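PDB 5YLO: probable enoyl-CoA hydratase/isomerase from Pseudomonas aeruginosa PAO1, which probably acts on enoyl-CoA thioesters as a Delta3,Delta2-enoyl-CoA isomerase in the breakdown of unsaturated fatty acids. Local coordinates for residues 225-228 / 229-232. Numbering follows the deposited sequence.
Sequences LAEQ and LRAE
Leu229 and Leu225 stand one helical turn apart and share the same side of helix 225-232. The side chains meet at an angle, with Leu225 CD1 4.1 Å from Leu229 CG. Leu229 has CG beside its own backbone N (chi1 -59°), and this lays the branch over the preceding turn. The backbone of the two residues is tied as well, by the hydrogen bond from Leu229 N to Leu225 O at 2.9 Å. The next three i to i+4 bonds continue the alpha-helical pattern, down to Glu232 N on Gln228 O.

A second pair lies on another side of the helix. Glu227 and Arg230 run side by side and point the same way. Glu227 OE2 forms a salt bridge with Arg230 NH1 at 3.3 Å. The carboxylate and guanidinium planes are nearly coplanar, 18° apart. Glu227 CG also reaches the guanidinium at its edge, 3.3 Å from NH1. The arginine chain bends at chi3 (-57°), which turns its end back toward Glu227.

Gln228 OE1 accepts a hydrogen bond from Arg223, just before the helix. Gln228 NE2 joins the short helix to helix 207-220 through Leu216 O, and bonds weakly to Ser149 of a second subunit. In this crotonase-family trimer, helix 225-232 lies near the modelled C-terminus, with Leu225 and Leu229 packing on His97 and His90 of that subunit's helix 85-97.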
ATOM      1  N   LEU A 225       2.111 -14.557  -4.703  1.00 34.85           N
ATOM      2  CA  LEU A 225       1.274 -15.382  -3.841  1.00 37.33           C
ATOM      3  C   LEU A 225       1.633 -16.855  -3.983  1.00 35.10           C
ATOM      4  O   LEU A 225       1.742 -17.572  -2.982  1.00 36.05           O
ATOM      5  CB  LEU A 225      -0.205 -15.156  -4.153  1.00 35.60           C
ATOM      6  CG  LEU A 225      -1.177 -16.061  -3.389  1.00 37.14           C
ATOM      7  CD1 LEU A 225      -1.111 -15.810  -1.889  1.00 31.01           C
ATOM      8  CD2 LEU A 225      -2.594 -15.882  -3.899  1.00 38.64           C
ATOM      9  N   ALA A 226       1.836 -17.322  -5.219  1.00 35.75           N
ATOM     10  CA  ALA A 226       2.181 -18.725  -5.428  1.00 37.37           C
ATOM     11  C   ALA A 226       3.493 -19.078  -4.738  1.00 44.79           C
ATOM     12  O   ALA A 226       3.611 -20.143  -4.118  1.00 41.85           O
ATOM     13  CB  ALA A 226       2.262 -19.032  -6.921  1.00 37.17           C
ATOM     14  N   GLU A 227       4.490 -18.195  -4.831  1.00 41.50           N
ATOM     15  CA  GLU A 227       5.749 -18.424  -4.127  1.00 49.30           C
ATOM     16  C   GLU A 227       5.538 -18.454  -2.618  1.00 39.18           C
ATOM     17  O   GLU A 227       6.072 -19.323  -1.922  1.00 41.64           O
ATOM     18  CB  GLU A 227       6.764 -17.343  -4.494  1.00 48.52           C
ATOM     19  CG  GLU A 227       7.289 -17.418  -5.907  1.00 72.72           C
ATOM     20  CD  GLU A 227       8.516 -16.554  -6.103  1.00 92.21           C
ATOM     21  OE1 GLU A 227       8.386 -15.312  -6.054  1.00 73.07           O
ATOM     22  OE2 GLU A 227       9.612 -17.119  -6.296  1.00 85.76           O
ATOM     23  N   GLN A 228       4.767 -17.496  -2.097  1.00 33.52           N
ATOM     24  CA  GLN A 228       4.495 -17.453  -0.664  1.00 32.86           C
ATOM     25  C   GLN A 228       3.875 -18.758  -0.184  1.00 34.40           C
ATOM     26  O   GLN A 228       4.236 -19.274   0.880  1.00 36.33           O
ATOM     27  CB  GLN A 228       3.581 -16.267  -0.346  1.00 29.71           C
ATOM     28  CG  GLN A 228       3.144 -16.162   1.112  1.00 29.55           C
ATOM     29  CD  GLN A 228       4.103 -15.350   1.964  1.00 36.72           C
ATOM     30  OE1 GLN A 228       5.310 -15.342   1.726  1.00 36.03           O
ATOM     31  NE2 GLN A 228       3.565 -14.657   2.962  1.00 30.02           N
ATOM     32  N   LEU A 229       2.951 -19.320  -0.968  1.00 34.49           N
ATOM     33  CA  LEU A 229       2.321 -20.577  -0.580  1.00 45.20           C
ATOM     34  C   LEU A 229       3.306 -21.738  -0.657  1.00 56.99           C
ATOM     35  O   LEU A 229       3.278 -22.637   0.192  1.00 59.69           O
ATOM     36  CB  LEU A 229       1.095 -20.841  -1.455  1.00 42.76           C
ATOM     37  CG  LEU A 229      -0.003 -19.773  -1.407  1.00 34.24           C
ATOM     38  CD1 LEU A 229      -1.220 -20.195  -2.216  1.00 38.06           C
ATOM     39  CD2 LEU A 229      -0.392 -19.462   0.029  1.00 33.36           C
ATOM     40  N   ARG A 230       4.183 -21.740  -1.667  1.00 48.27           N
ATOM     41  CA  ARG A 230       5.231 -22.756  -1.725  1.00 61.13           C
ATOM     42  C   ARG A 230       6.144 -22.671  -0.511  1.00 64.48           C
ATOM     43  O   ARG A 230       6.516 -23.697   0.069  1.00 75.95           O
ATOM     44  CB  ARG A 230       6.057 -22.605  -3.006  1.00 68.34           C
ATOM     45  CG  ARG A 230       5.370 -23.065  -4.277  1.00 66.40           C
ATOM     46  CD  ARG A 230       6.340 -23.076  -5.458  1.00 67.37           C
ATOM     47  NE  ARG A 230       6.961 -21.772  -5.691  1.00 74.39           N
ATOM     48  CZ  ARG A 230       8.272 -21.544  -5.645  1.00 78.42           C
ATOM     49  NH1 ARG A 230       8.747 -20.327  -5.870  1.00 60.66           N
ATOM     50  NH2 ARG A 230       9.113 -22.538  -5.390  1.00 74.30           N
ATOM     51  N   ALA A 231       6.513 -21.453  -0.111  1.00 63.55           N
ATOM     52  CA  ALA A 231       7.453 -21.293   0.991  1.00 61.85           C
ATOM     53  C   ALA A 231       6.857 -21.748   2.316  1.00 73.62           C
ATOM     54  O   ALA A 231       7.586 -22.249   3.178  1.00 79.87           O
ATOM     55  CB  ALA A 231       7.913 -19.838   1.084  1.00 52.72           C
ATOM     56  N   GLU A 232       5.546 -21.593   2.497  1.00 87.71           N
ATOM     57  CA  GLU A 232       4.929 -21.972   3.761  1.00 92.10           C
ATOM     58  C   GLU A 232       4.677 -23.470   3.866  1.00 93.38           C
ATOM     59  O   GLU A 232       4.382 -23.958   4.962  1.00113.67           O
ATOM     60  CB  GLU A 232       3.625 -21.196   3.959  1.00 93.14           C
ATOM     61  CG  GLU A 232       3.271 -20.936   5.418  1.00104.67           C
ATOM     62  CD  GLU A 232       2.374 -22.009   5.996  1.00109.37           C
ATOM     63  OE1 GLU A 232       1.739 -22.734   5.203  1.00108.85           O
ATOM     64  OE2 GLU A 232       2.304 -22.132   7.238  1.00103.34           O
TER